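Local coordinates for protein Aac(6')-ib (Escherichia coli, PDB 2BUE) that probably transfers the acetyl group of acetyl-CoA to the 6'-amino group of aminoglycoside antibiotics such as kanamycin B, thereby conferring resistance, at residues E76-Y81 and Y92-V97; D103-E108 and T180-A185; E109-V114 and E148-Q153. The protein carries 2 engineered substitutions. All blocks are in the same frame, centred on the assembly; numbering follows the deposited sequence.

In the fold
Contact 1 is core: a regular antiparallel ladder between strands 78-85 and 88-97, with ribostamycin on the face carrying Q94 and Y96. Contact 2 lies at the surface, where loop 103-108 meets the turn at 180-183 through ring faces, without a hydrogen bond between its segments. Contact 3, partly buried, joins the lead-in to strand 114-121 with strand 151-154 through two direct hydrogen bonds and a group of waters. The ladder and the aromatic loop both touch the antibiotic, and Y96 of contact 1 meets W106 of contact 2. Contact 3 falls within the span of chain that contact 2 brings together, and its Q153 reaches Y96 and W106.

Contact 1 (E76-Y81 and Y92-V97); sequences ESVTPY and YAQSYV. With RIO (ribostamycin), chain C.
One side of the aminoglycoside pocket is lined by a beta hairpin on which V78 pairs with Y96 and P80 with Q94, both as antiparallel non-hydrogen-bonded pairs. Between them T79 and S95 form a hydrogen-bonded pair: T79 N reaches S95 O at 2.8 Å in a nearly straight bond (174° at the hydrogen), and S95 N returns to T79 O. Y81 and A93 repeat the pattern. On the ligand face V78 CG1 lies 3.7 Å from Q94 OE1, while V78 CG2 packs on Y96 CB. Q94 is extended beyond CG; its OE1 takes the Y92 hydroxyl on an in-plane lone pair (Y92 OH to Q94 OE1 2.8 Å), which, with D118 on NE2, helps fix the amide's rotation; Q94 NE2 then faces ribostamycin O3 at 3.2 Å. Strands 78-85 and 88-97 are consecutive in the mixed sheet of the GNAT fold, their short segments running at 157°. Y96 offers one ring face to the ligand, whose N1 stands 3.2 Å above the ring plane, and its hydroxyl bonds Q153. On the sheet face that carries T79, Y81, A93 and S95, against helix 131-144, Y81 OH and S95 OG share a 2.7 Å hydrogen bond at the tyrosine's edge.

Contact 2 (D103-E108 and T180-A185); sequences DGWWEE and TPDGPA. Engineered in segment 103-108: W105 (natural residue Arg). Engineered in segment 180-185: D182 (natural residue Tyr). With RIO (ribostamycin), chain C.
W105, an engineered residue with arginine in the natural sequence, slides its indole between P181 and the bound ribostamycin. From CB, the side chain sets CG beside its own backbone N (chi1 -72°), which brings the ring across to the 180-183 turn. CG lies under the proline, 3.8 Å from P181 CG. Going round the five-membered ring, NE1 and CE2 are nearer to that same carbon, which sits 3.4 Å from the ring centroid and only 9° off the normal, a CH-pi contact over the face. CD2 meets P181 CD. On the opposite face CE3 lies 3.5 Å from ribostamycin C6, and CZ3 touches ligand C7. W105 CZ3 also comes to 3.6 Å from T180 CB, which approaches obliquely on the proline side. The far rim, CZ2 and CH2, is met in its plane by a carboxylate oxygen of D182, a second engineered residue (natural tyrosine): W105 CH2 to D182 OD2 is 3.5 Å, with the carboxylate plane turned 85° from the indole.

W106 supplies a second layer, one face under W105 CE3; ribostamycin N1 lies at its edge, near the ring plane, 3.0 Å from W106 NE1, and W106 CH2 brushes T180 CG2. The opposing turn is braced internally. T180 OG1 accepts from D182 N and donates to G183 O on an in-plane lone pair, while T180 N also bonds that carbonyl. This type I turn, with its ST turn, closes the tight beta hairpin of strands 173-180 and 183-191, setting P181 over engineered W105, which with W106 lines the ribostamycin site in this structure.

Contact 3 (E109-V114 and E148-Q153); sequences ETDPGV and EVTKIQ. With CA (calcium ion), chain D.
D111 and T150 approach from opposite directions and meet in a short hydrogen bond, T150 OG1 donating to D111 OD2 at 2.7 Å. The hydroxyl stands above the carboxylate plane, 45° out of it. D111 has CG anti to its backbone N (chi1 178°), which carries the carboxylate toward T150; its other oxygen, OD1, accepts from G113 N at 2.8 Å and closes an Asx turn. One carboxylate therefore shapes the 111-114 type I turn and ties it to T150. Beside it the backbones join directly, T150 N giving a bond to G113 O at 2.9 Å with 165° at the hydrogen, though the donor lies above the carbonyl plane. G113 CA packs 3.4 Å from E148 O here.

V114 and K151 run alongside each other in the same sense, with V114 CG2 3.9 Å from K151 CE. Q153 instead lies square across V114, its OE1 3.5 Å from V114 CG1. E109 and Q153 pass one another heading opposite ways; their oxygens E109 OE1 and Q153 OE1, both acceptors, do not bond each other but are bridged by a water that donates to both. Two more waters link the E109 carboxylate to K151 NZ, so the two groups, not in direct contact, are bridged by water and probably attract each other weakly. At the outer end, E148 OE2 binds a calcium ion at 2.3 Å, with three waters also on the metal.

Y187 and Y96 hold the Q153 amide. Strand 151-154 lies between 114-121 and 183-191 in the sheet; K151 packs on V189 and T191 of the latter, while V149 and I152 rest on helix 131-144.

Contact 1 (E76-Y81 and Y92-V97)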
loop_
_atom_site.group_PDB
_atom_site.type_symbol
_atom_site.label_atom_id
_atom_site.label_comp_id
_atom_site.label_asym_id
_atom_site.label_seq_id
_atom_site.Cartn_x
_atom_site.Cartn_y
_atom_site.Cartn_z
ATOM N N GLU A 76 -9.091 0.018 12.216
ATOM C CA GLU A 76 -8.715 1.231 11.509
ATOM C C GLU A 76 -9.122 1.182 10.034
ATOM O O GLU A 76 -8.656 2.000 9.223
ATOM C CB GLU A 76 -7.200 1.384 11.551
ATOM C CG GLU A 76 -6.753 2.807 11.646
ATOM C CD GLU A 76 -6.578 3.239 13.079
ATOM O OE1 GLU A 76 -5.977 4.305 13.287
ATOM O OE2 GLU A 76 -7.013 2.501 13.997
ATOM N N SER A 77 -9.951 0.194 9.676
ATOM C CA SER A 77 -10.367 0.008 8.284
ATOM C C SER A 77 -9.172 -0.300 7.367
ATOM O O SER A 77 -9.184 0.061 6.186
ATOM C CB SER A 77 -11.163 1.231 7.790
ATOM O OG SER A 77 -12.418 1.304 8.459
ATOM N N VAL A 78 -8.191 -1.025 7.906
ATOM C CA VAL A 78 -7.022 -1.436 7.156
ATOM C C VAL A 78 -7.022 -2.946 6.971
ATOM O O VAL A 78 -7.231 -3.724 7.937
ATOM C CB VAL A 78 -5.691 -0.981 7.870
ATOM C CG1 VAL A 78 -4.448 -1.540 7.144
ATOM C CG2 VAL A 78 -5.617 0.560 7.975
ATOM N N THR A 79 -6.768 -3.356 5.734
ATOM C CA THR A 79 -6.666 -4.774 5.383
ATOM C C THR A 79 -5.257 -5.107 4.909
ATOM O O THR A 79 -4.783 -4.526 3.920
ATOM C CB THR A 79 -7.681 -5.137 4.266
ATOM O OG1 THR A 79 -9.006 -4.811 4.700
ATOM C CG2 THR A 79 -7.594 -6.614 3.890
ATOM N N PRO A 80 -4.575 -6.027 5.620
ATOM C CA PRO A 80 -3.204 -6.421 5.267
ATOM C C PRO A 80 -3.122 -7.603 4.316
ATOM O O PRO A 80 -3.890 -8.586 4.456
ATOM C CB PRO A 80 -2.586 -6.792 6.628
ATOM C CG PRO A 80 -3.756 -7.415 7.406
ATOM C CD PRO A 80 -5.034 -6.698 6.864
ATOM N N TYR A 81 -2.176 -7.520 3.376
ATOM C CA TYR A 81 -1.910 -8.585 2.405
ATOM C C TYR A 81 -0.433 -8.983 2.395
ATOM O O TYR A 81 0.439 -8.155 2.697
ATOM C CB TYR A 81 -2.244 -8.128 0.972
ATOM C CG TYR A 81 -3.587 -7.480 0.833
ATOM C CD1 TYR A 81 -4.743 -8.248 0.683
ATOM C CD2 TYR A 81 -3.703 -6.092 0.864
ATOM C CE1 TYR A 81 -6.004 -7.630 0.576
ATOM C CE2 TYR A 81 -4.943 -5.447 0.752
ATOM C CZ TYR A 81 -6.091 -6.231 0.623
ATOM O OH TYR A 81 -7.306 -5.603 0.485
ATOM N N TYR A 92 4.751 -6.881 1.506
ATOM C CA TYR A 92 3.594 -6.598 2.336
ATOM C C TYR A 92 2.816 -5.479 1.653
ATOM O O TYR A 92 3.416 -4.549 1.126
ATOM C CB TYR A 92 4.031 -6.134 3.736
ATOM C CG TYR A 92 2.899 -5.542 4.549
ATOM C CD1 TYR A 92 2.062 -6.360 5.318
ATOM C CD2 TYR A 92 2.665 -4.151 4.556
ATOM C CE1 TYR A 92 1.006 -5.802 6.071
ATOM C CE2 TYR A 92 1.596 -3.578 5.299
ATOM C CZ TYR A 92 0.777 -4.435 6.053
ATOM O OH TYR A 92 -0.256 -3.922 6.800
ATOM N N ALA A 93 1.492 -5.553 1.683
ATOM C CA ALA A 93 0.684 -4.433 1.217
ATOM C C ALA A 93 -0.518 -4.268 2.133
ATOM O O ALA A 93 -0.857 -5.176 2.918
ATOM C CB ALA A 93 0.248 -4.639 -0.251
ATOM N N GLN A 94 -1.142 -3.108 2.054
ATOM C CA GLN A 94 -2.382 -2.891 2.800
ATOM C C GLN A 94 -3.271 -1.975 1.993
ATOM O O GLN A 94 -2.768 -1.136 1.219
ATOM C CB GLN A 94 -2.110 -2.314 4.191
ATOM C CG GLN A 94 -1.310 -1.001 4.159
ATOM C CD GLN A 94 -1.044 -0.439 5.545
ATOM O OE1 GLN A 94 -0.802 -1.184 6.512
ATOM N NE2 GLN A 94 -1.035 0.885 5.639
ATOM N N SER A 95 -4.583 -2.180 2.124
ATOM C CA SER A 95 -5.553 -1.240 1.592
ATOM C C SER A 95 -6.382 -0.686 2.756
ATOM O O SER A 95 -6.550 -1.351 3.793
ATOM C CB SER A 95 -6.470 -1.895 0.552
ATOM O OG SER A 95 -7.206 -2.973 1.115
ATOM N N TYR A 96 -6.923 0.514 2.596
ATOM C CA TYR A 96 -7.693 1.113 3.674
ATOM C C TYR A 96 -8.855 1.913 3.113
ATOM O O TYR A 96 -8.799 2.399 1.963
ATOM C CB TYR A 96 -6.809 1.956 4.647
ATOM C CG TYR A 96 -6.069 3.079 3.948
ATOM C CD1 TYR A 96 -6.697 4.320 3.750
ATOM C CD2 TYR A 96 -4.744 2.906 3.490
ATOM C CE1 TYR A 96 -6.052 5.366 3.080
ATOM C CE2 TYR A 96 -4.085 3.983 2.809
ATOM C CZ TYR A 96 -4.751 5.185 2.616
ATOM O OH TYR A 96 -4.162 6.247 1.963
ATOM N N VAL A 97 -9.916 2.016 3.912
ATOM C CA VAL A 97 -11.018 2.911 3.576
ATOM C C VAL A 97 -10.609 4.313 4.025
ATOM O O VAL A 97 -10.485 4.585 5.219
ATOM C CB VAL A 97 -12.339 2.467 4.277
ATOM C CG1 VAL A 97 -13.478 3.468 3.937
ATOM C CG2 VAL A 97 -12.707 1.039 3.821
HETATM O O1 RIO C . 1.301 0.731 8.539
HETATM C C1 RIO C . 0.185 0.246 9.300
HETATM C C2 RIO C . -0.192 1.310 10.338
HETATM O O2 RIO C . 0.116 2.642 9.877
HETATM C C3 RIO C . -1.036 3.204 9.229
HETATM O O3 RIO C . -0.846 3.246 7.800
HETATM C C4 RIO C . -1.040 4.593 7.213
HETATM C C5 RIO C . -2.533 4.865 6.868
HETATM O O4 RIO C . -3.325 4.843 8.043
HETATM C C6 RIO C . -2.770 6.183 6.111
HETATM N N1 RIO C . -4.198 6.242 5.682
HETATM C C7 RIO C . -1.859 6.254 4.855
HETATM C C8 RIO C . -0.378 6.090 5.259
HETATM N N2 RIO C . 0.465 6.244 4.040
HETATM C C9 RIO C . -0.139 4.702 5.948
HETATM O O5 RIO C . 1.245 4.738 6.402
HETATM C C10 RIO C . 1.942 3.505 6.218
HETATM O O6 RIO C . 2.486 3.419 4.923
HETATM C C11 RIO C . 3.592 4.342 4.624
HETATM C C12 RIO C . 4.117 3.941 3.224
HETATM N N3 RIO C . 3.219 4.444 2.173
HETATM C C13 RIO C . 4.723 4.232 5.691
HETATM O O7 RIO C . 5.686 5.280 5.427
HETATM C C14 RIO C . 4.129 4.390 7.113
HETATM O O8 RIO C . 5.146 4.325 8.153
HETATM C C15 RIO C . 3.004 3.369 7.349
HETATM N N4 RIO C . 2.375 3.529 8.660
HETATM C C16 RIO C . -2.238 2.329 9.673
HETATM O O9 RIO C . -3.119 3.181 10.388
HETATM C C17 RIO C . -1.655 1.363 10.719
HETATM O O10 RIO C . -1.750 2.010 12.019
HETATM O O HOH W 1 -8.112 3.720 7.236
#

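Contact 2 (D103-E108 and T180-A185)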
loop_
_atom_site.group_PDB
_atom_site.type_symbol
_atom_site.label_atom_id
_atom_site.label_comp_id
_atom_site.label_asym_id
_atom_site.label_seq_id
_atom_site.Cartn_x
_atom_site.Cartn_y
_atom_site.Cartn_z
ATOM N N ASP A 103 -7.636 9.658 13.308
ATOM C CA ASP A 103 -7.658 11.112 13.440
ATOM C C ASP A 103 -6.512 11.753 12.644
ATOM O O ASP A 103 -5.358 11.322 12.712
ATOM C CB ASP A 103 -7.538 11.510 14.926
ATOM C CG ASP A 103 -8.105 12.909 15.235
ATOM O OD1 ASP A 103 -8.687 13.574 14.344
ATOM O OD2 ASP A 103 -7.977 13.346 16.408
ATOM N N GLY A 104 -6.860 12.775 11.883
ATOM C CA GLY A 104 -5.886 13.519 11.110
ATOM C C GLY A 104 -5.749 13.027 9.684
ATOM O O GLY A 104 -5.204 13.738 8.843
ATOM N N TRP A 105 -6.204 11.791 9.425
ATOM C CA TRP A 105 -6.055 11.184 8.099
ATOM C C TRP A 105 -7.292 11.397 7.226
ATOM O O TRP A 105 -8.416 11.086 7.650
ATOM C CB TRP A 105 -5.776 9.682 8.223
ATOM C CG TRP A 105 -4.415 9.367 8.734
ATOM C CD1 TRP A 105 -4.069 9.009 10.016
ATOM C CD2 TRP A 105 -3.213 9.340 7.966
ATOM N NE1 TRP A 105 -2.710 8.765 10.087
ATOM C CE2 TRP A 105 -2.152 8.996 8.852
ATOM C CE3 TRP A 105 -2.916 9.629 6.623
ATOM C CZ2 TRP A 105 -0.808 8.898 8.423
ATOM C CZ3 TRP A 105 -1.589 9.521 6.191
ATOM C CH2 TRP A 105 -0.550 9.164 7.088
ATOM N N TRP A 106 -7.070 11.926 6.018
ATOM C CA TRP A 106 -8.103 12.058 4.976
ATOM C C TRP A 106 -9.357 12.752 5.486
ATOM O O TRP A 106 -10.473 12.341 5.176
ATOM C CB TRP A 106 -8.404 10.679 4.301
ATOM C CG TRP A 106 -7.092 9.989 4.067
ATOM C CD1 TRP A 106 -6.668 8.809 4.609
ATOM C CD2 TRP A 106 -5.978 10.514 3.325
ATOM N NE1 TRP A 106 -5.369 8.546 4.234
ATOM C CE2 TRP A 106 -4.915 9.574 3.447
ATOM C CE3 TRP A 106 -5.782 11.668 2.551
ATOM C CZ2 TRP A 106 -3.662 9.771 2.845
ATOM C CZ3 TRP A 106 -4.516 11.878 1.955
ATOM C CH2 TRP A 106 -3.483 10.917 2.090
ATOM N N GLU A 107 -9.161 13.838 6.235
ATOM C CA GLU A 107 -10.282 14.536 6.884
ATOM C C GLU A 107 -11.213 15.295 5.930
ATOM O O GLU A 107 -12.339 15.670 6.314
ATOM C CB GLU A 107 -9.762 15.462 7.989
ATOM C CG GLU A 107 -9.142 14.715 9.162
ATOM C CD GLU A 107 -8.752 15.624 10.306
ATOM O OE1 GLU A 107 -8.468 16.815 10.054
ATOM O OE2 GLU A 107 -8.719 15.134 11.455
ATOM N N GLU A 108 -10.756 15.530 4.700
ATOM C CA GLU A 108 -11.609 16.163 3.659
ATOM C C GLU A 108 -12.348 15.147 2.798
ATOM O O GLU A 108 -13.165 15.528 1.944
ATOM C CB GLU A 108 -10.814 17.088 2.722
ATOM C CG GLU A 108 -9.836 18.058 3.398
ATOM C CD GLU A 108 -10.382 18.710 4.653
ATOM O OE1 GLU A 108 -11.529 19.228 4.630
ATOM O OE2 GLU A 108 -9.645 18.720 5.673
ATOM N N THR A 180 -0.472 15.485 5.692
ATOM C CA THR A 180 -0.932 14.278 6.434
ATOM C C THR A 180 -0.264 14.189 7.810
ATOM O O THR A 180 0.725 14.904 8.080
ATOM C CB THR A 180 -0.590 12.982 5.661
ATOM O OG1 THR A 180 0.808 12.666 5.856
ATOM C CG2 THR A 180 -0.926 13.100 4.156
ATOM N N PRO A 181 -0.775 13.313 8.694
ATOM C CA PRO A 181 -0.072 13.079 9.973
ATOM C C PRO A 181 1.390 12.642 9.834
ATOM O O PRO A 181 2.186 12.806 10.778
ATOM C CB PRO A 181 -0.923 11.991 10.645
ATOM C CG PRO A 181 -2.304 12.236 10.106
ATOM C CD PRO A 181 -2.056 12.580 8.635
ATOM N N ASP A 182 1.760 12.116 8.668
ATOM C CA ASP A 182 3.146 11.719 8.395
ATOM C C ASP A 182 3.882 12.776 7.561
ATOM O O ASP A 182 4.891 12.470 6.909
ATOM C CB ASP A 182 3.204 10.357 7.696
ATOM C CG ASP A 182 2.846 9.204 8.645
ATOM O OD1 ASP A 182 2.846 9.444 9.874
ATOM O OD2 ASP A 182 2.581 8.082 8.164
ATOM N N GLY A 183 3.366 14.001 7.597
ATOM C CA GLY A 183 3.958 15.128 6.848
ATOM C C GLY A 183 3.346 15.348 5.475
ATOM O O GLY A 183 2.391 14.676 5.079
ATOM N N PRO A 184 3.912 16.283 4.710
ATOM C CA PRO A 184 3.481 16.522 3.336
ATOM C C PRO A 184 3.635 15.223 2.551
ATOM O O PRO A 184 4.614 14.501 2.752
ATOM C CB PRO A 184 4.511 17.559 2.819
ATOM C CG PRO A 184 5.045 18.199 4.056
ATOM C CD PRO A 184 5.038 17.151 5.118
ATOM N N ALA A 185 2.666 14.940 1.674
ATOM C CA ALA A 185 2.712 13.775 0.824
ATOM C C ALA A 185 2.271 14.156 -0.574
ATOM O O ALA A 185 1.542 15.138 -0.760
ATOM C CB ALA A 185 1.792 12.657 1.376
HETATM O O1 RIO C . 1.301 0.731 8.539
HETATM C C1 RIO C . 0.185 0.246 9.300
HETATM C C2 RIO C . -0.192 1.310 10.338
HETATM O O2 RIO C . 0.116 2.642 9.877
HETATM C C3 RIO C . -1.036 3.204 9.229
HETATM O O3 RIO C . -0.846 3.246 7.800
HETATM C C4 RIO C . -1.040 4.593 7.213
HETATM C C5 RIO C . -2.533 4.865 6.868
HETATM O O4 RIO C . -3.325 4.843 8.043
HETATM C C6 RIO C . -2.770 6.183 6.111
HETATM N N1 RIO C . -4.198 6.242 5.682
HETATM C C7 RIO C . -1.859 6.254 4.855
HETATM C C8 RIO C . -0.378 6.090 5.259
HETATM N N2 RIO C . 0.465 6.244 4.040
HETATM C C9 RIO C . -0.139 4.702 5.948
HETATM O O5 RIO C . 1.245 4.738 6.402
HETATM C C10 RIO C . 1.942 3.505 6.218
HETATM O O6 RIO C . 2.486 3.419 4.923
HETATM C C11 RIO C . 3.592 4.342 4.624
HETATM C C12 RIO C . 4.117 3.941 3.224
HETATM N N3 RIO C . 3.219 4.444 2.173
HETATM C C13 RIO C . 4.723 4.232 5.691
HETATM O O7 RIO C . 5.686 5.280 5.427
HETATM C C14 RIO C . 4.129 4.390 7.113
HETATM O O8 RIO C . 5.146 4.325 8.153
HETATM C C15 RIO C . 3.004 3.369 7.349
HETATM N N4 RIO C . 2.375 3.529 8.660
HETATM C C16 RIO C . -2.238 2.329 9.673
HETATM O O9 RIO C . -3.119 3.181 10.388
HETATM C C17 RIO C . -1.655 1.363 10.719
HETATM O O10 RIO C . -1.750 2.010 12.019
#

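Contact 3 (E109-V114 and E148-Q153)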
loop_
_atom_site.group_PDB
_atom_site.type_symbol
_atom_site.label_atom_id
_atom_site.label_comp_id
_atom_site.label_asym_id
_atom_site.label_seq_id
_atom_site.Cartn_x
_atom_site.Cartn_y
_atom_site.Cartn_z
ATOM N N GLU A 109 -12.045 13.859 2.988
ATOM C CA GLU A 109 -12.709 12.843 2.174
ATOM C C GLU A 109 -14.218 12.789 2.476
ATOM O O GLU A 109 -14.634 12.985 3.627
ATOM C CB GLU A 109 -12.066 11.467 2.370
ATOM C CG GLU A 109 -12.632 10.393 1.424
ATOM C CD GLU A 109 -12.484 10.761 -0.043
ATOM O OE1 GLU A 109 -11.355 10.656 -0.555
ATOM O OE2 GLU A 109 -13.496 11.112 -0.694
ATOM N N THR A 110 -15.011 12.563 1.431
ATOM C CA THR A 110 -16.460 12.413 1.571
ATOM C C THR A 110 -16.991 11.126 0.930
ATOM O O THR A 110 -18.136 10.716 1.205
ATOM C CB THR A 110 -17.206 13.631 0.943
ATOM O OG1 THR A 110 -16.995 13.647 -0.466
ATOM C CG2 THR A 110 -16.676 14.940 1.531
ATOM N N ASP A 111 -16.167 10.478 0.105
ATOM C CA ASP A 111 -16.613 9.322 -0.681
ATOM C C ASP A 111 -16.177 8.017 0.007
ATOM O O ASP A 111 -14.998 7.735 0.076
ATOM C CB ASP A 111 -16.041 9.425 -2.103
ATOM C CG ASP A 111 -16.418 8.235 -2.999
ATOM O OD1 ASP A 111 -17.142 7.299 -2.554
ATOM O OD2 ASP A 111 -16.018 8.256 -4.184
ATOM N N PRO A 112 -17.137 7.213 0.512
ATOM C CA PRO A 112 -16.731 6.003 1.238
ATOM C C PRO A 112 -16.143 4.917 0.309
ATOM O O PRO A 112 -15.639 3.892 0.806
ATOM C CB PRO A 112 -18.053 5.509 1.852
ATOM C CG PRO A 112 -19.080 5.930 0.899
ATOM C CD PRO A 112 -18.606 7.315 0.401
ATOM N N GLY A 113 -16.222 5.140 -1.009
ATOM C CA GLY A 113 -15.684 4.224 -2.025
ATOM C C GLY A 113 -14.189 4.384 -2.286
ATOM O O GLY A 113 -13.580 3.581 -3.013
ATOM N N VAL A 114 -13.601 5.440 -1.717
ATOM C CA VAL A 114 -12.178 5.700 -1.927
ATOM C C VAL A 114 -11.331 4.737 -1.064
ATOM O O VAL A 114 -11.583 4.589 0.142
ATOM C CB VAL A 114 -11.817 7.183 -1.639
ATOM C CG1 VAL A 114 -10.311 7.395 -1.805
ATOM C CG2 VAL A 114 -12.603 8.109 -2.584
ATOM N N GLU A 148 -18.036 -1.478 -5.081
ATOM C CA GLU A 148 -18.267 -0.290 -4.272
ATOM C C GLU A 148 -17.103 0.721 -4.357
ATOM O O GLU A 148 -17.248 1.882 -3.969
ATOM C CB GLU A 148 -18.470 -0.701 -2.832
ATOM C CG GLU A 148 -19.757 -1.446 -2.609
ATOM C CD GLU A 148 -19.973 -1.698 -1.142
ATOM O OE1 GLU A 148 -19.580 -0.845 -0.325
ATOM O OE2 GLU A 148 -20.502 -2.749 -0.803
ATOM N N VAL A 149 -15.959 0.242 -4.822
ATOM C CA VAL A 149 -14.735 1.072 -4.831
ATOM C C VAL A 149 -14.755 2.011 -6.039
ATOM O O VAL A 149 -14.990 1.581 -7.167
ATOM C CB VAL A 149 -13.491 0.168 -4.848
ATOM C CG1 VAL A 149 -12.233 1.026 -5.116
ATOM C CG2 VAL A 149 -13.387 -0.615 -3.530
ATOM N N THR A 150 -14.484 3.294 -5.803
ATOM C CA THR A 150 -14.640 4.325 -6.848
ATOM C C THR A 150 -13.308 4.867 -7.372
ATOM O O THR A 150 -13.191 5.294 -8.529
ATOM C CB THR A 150 -15.415 5.519 -6.287
ATOM O OG1 THR A 150 -14.808 5.951 -5.054
ATOM C CG2 THR A 150 -16.892 5.113 -6.038
ATOM N N LYS A 151 -12.308 4.827 -6.500
ATOM C CA LYS A 151 -11.027 5.482 -6.790
ATOM C C LYS A 151 -10.000 4.939 -5.813
ATOM O O LYS A 151 -10.356 4.655 -4.664
ATOM C CB LYS A 151 -11.183 6.995 -6.539
ATOM C CG LYS A 151 -9.909 7.796 -6.826
ATOM C CD LYS A 151 -10.231 9.291 -6.816
ATOM C CE LYS A 151 -10.434 9.821 -5.406
ATOM N NZ LYS A 151 -10.941 11.267 -5.397
ATOM N N ILE A 152 -8.769 4.738 -6.284
ATOM C CA ILE A 152 -7.702 4.341 -5.368
ATOM C C ILE A 152 -6.755 5.511 -5.231
ATOM O O ILE A 152 -6.525 6.242 -6.193
ATOM C CB ILE A 152 -6.980 3.072 -5.832
ATOM C CG1 ILE A 152 -8.012 1.966 -6.123
ATOM C CG2 ILE A 152 -5.966 2.603 -4.781
ATOM C CD1 ILE A 152 -7.446 0.806 -6.894
ATOM N N GLN A 153 -6.264 5.707 -4.005
ATOM C CA GLN A 153 -5.293 6.781 -3.729
ATOM C C GLN A 153 -4.029 6.195 -3.145
ATOM O O GLN A 153 -4.023 5.072 -2.585
ATOM C CB GLN A 153 -5.863 7.829 -2.763
ATOM C CG GLN A 153 -6.072 7.247 -1.345
ATOM C CD GLN A 153 -6.611 8.267 -0.354
ATOM O OE1 GLN A 153 -7.482 9.089 -0.679
ATOM N NE2 GLN A 153 -6.128 8.186 0.879
HETATM CA CA CA D . -20.405 -4.998 -1.022
HETATM O O HOH W 2 -9.010 10.747 0.809
HETATM O O HOH W 3 -10.289 11.842 -2.636
HETATM O O HOH W 4 -13.412 11.908 -3.330
HETATM O O HOH W 5 -17.993 -4.809 -0.976
HETATM O O HOH W 6 -22.400 -5.069 0.324
HETATM O O HOH W 7 -22.604 -4.831 -2.173
#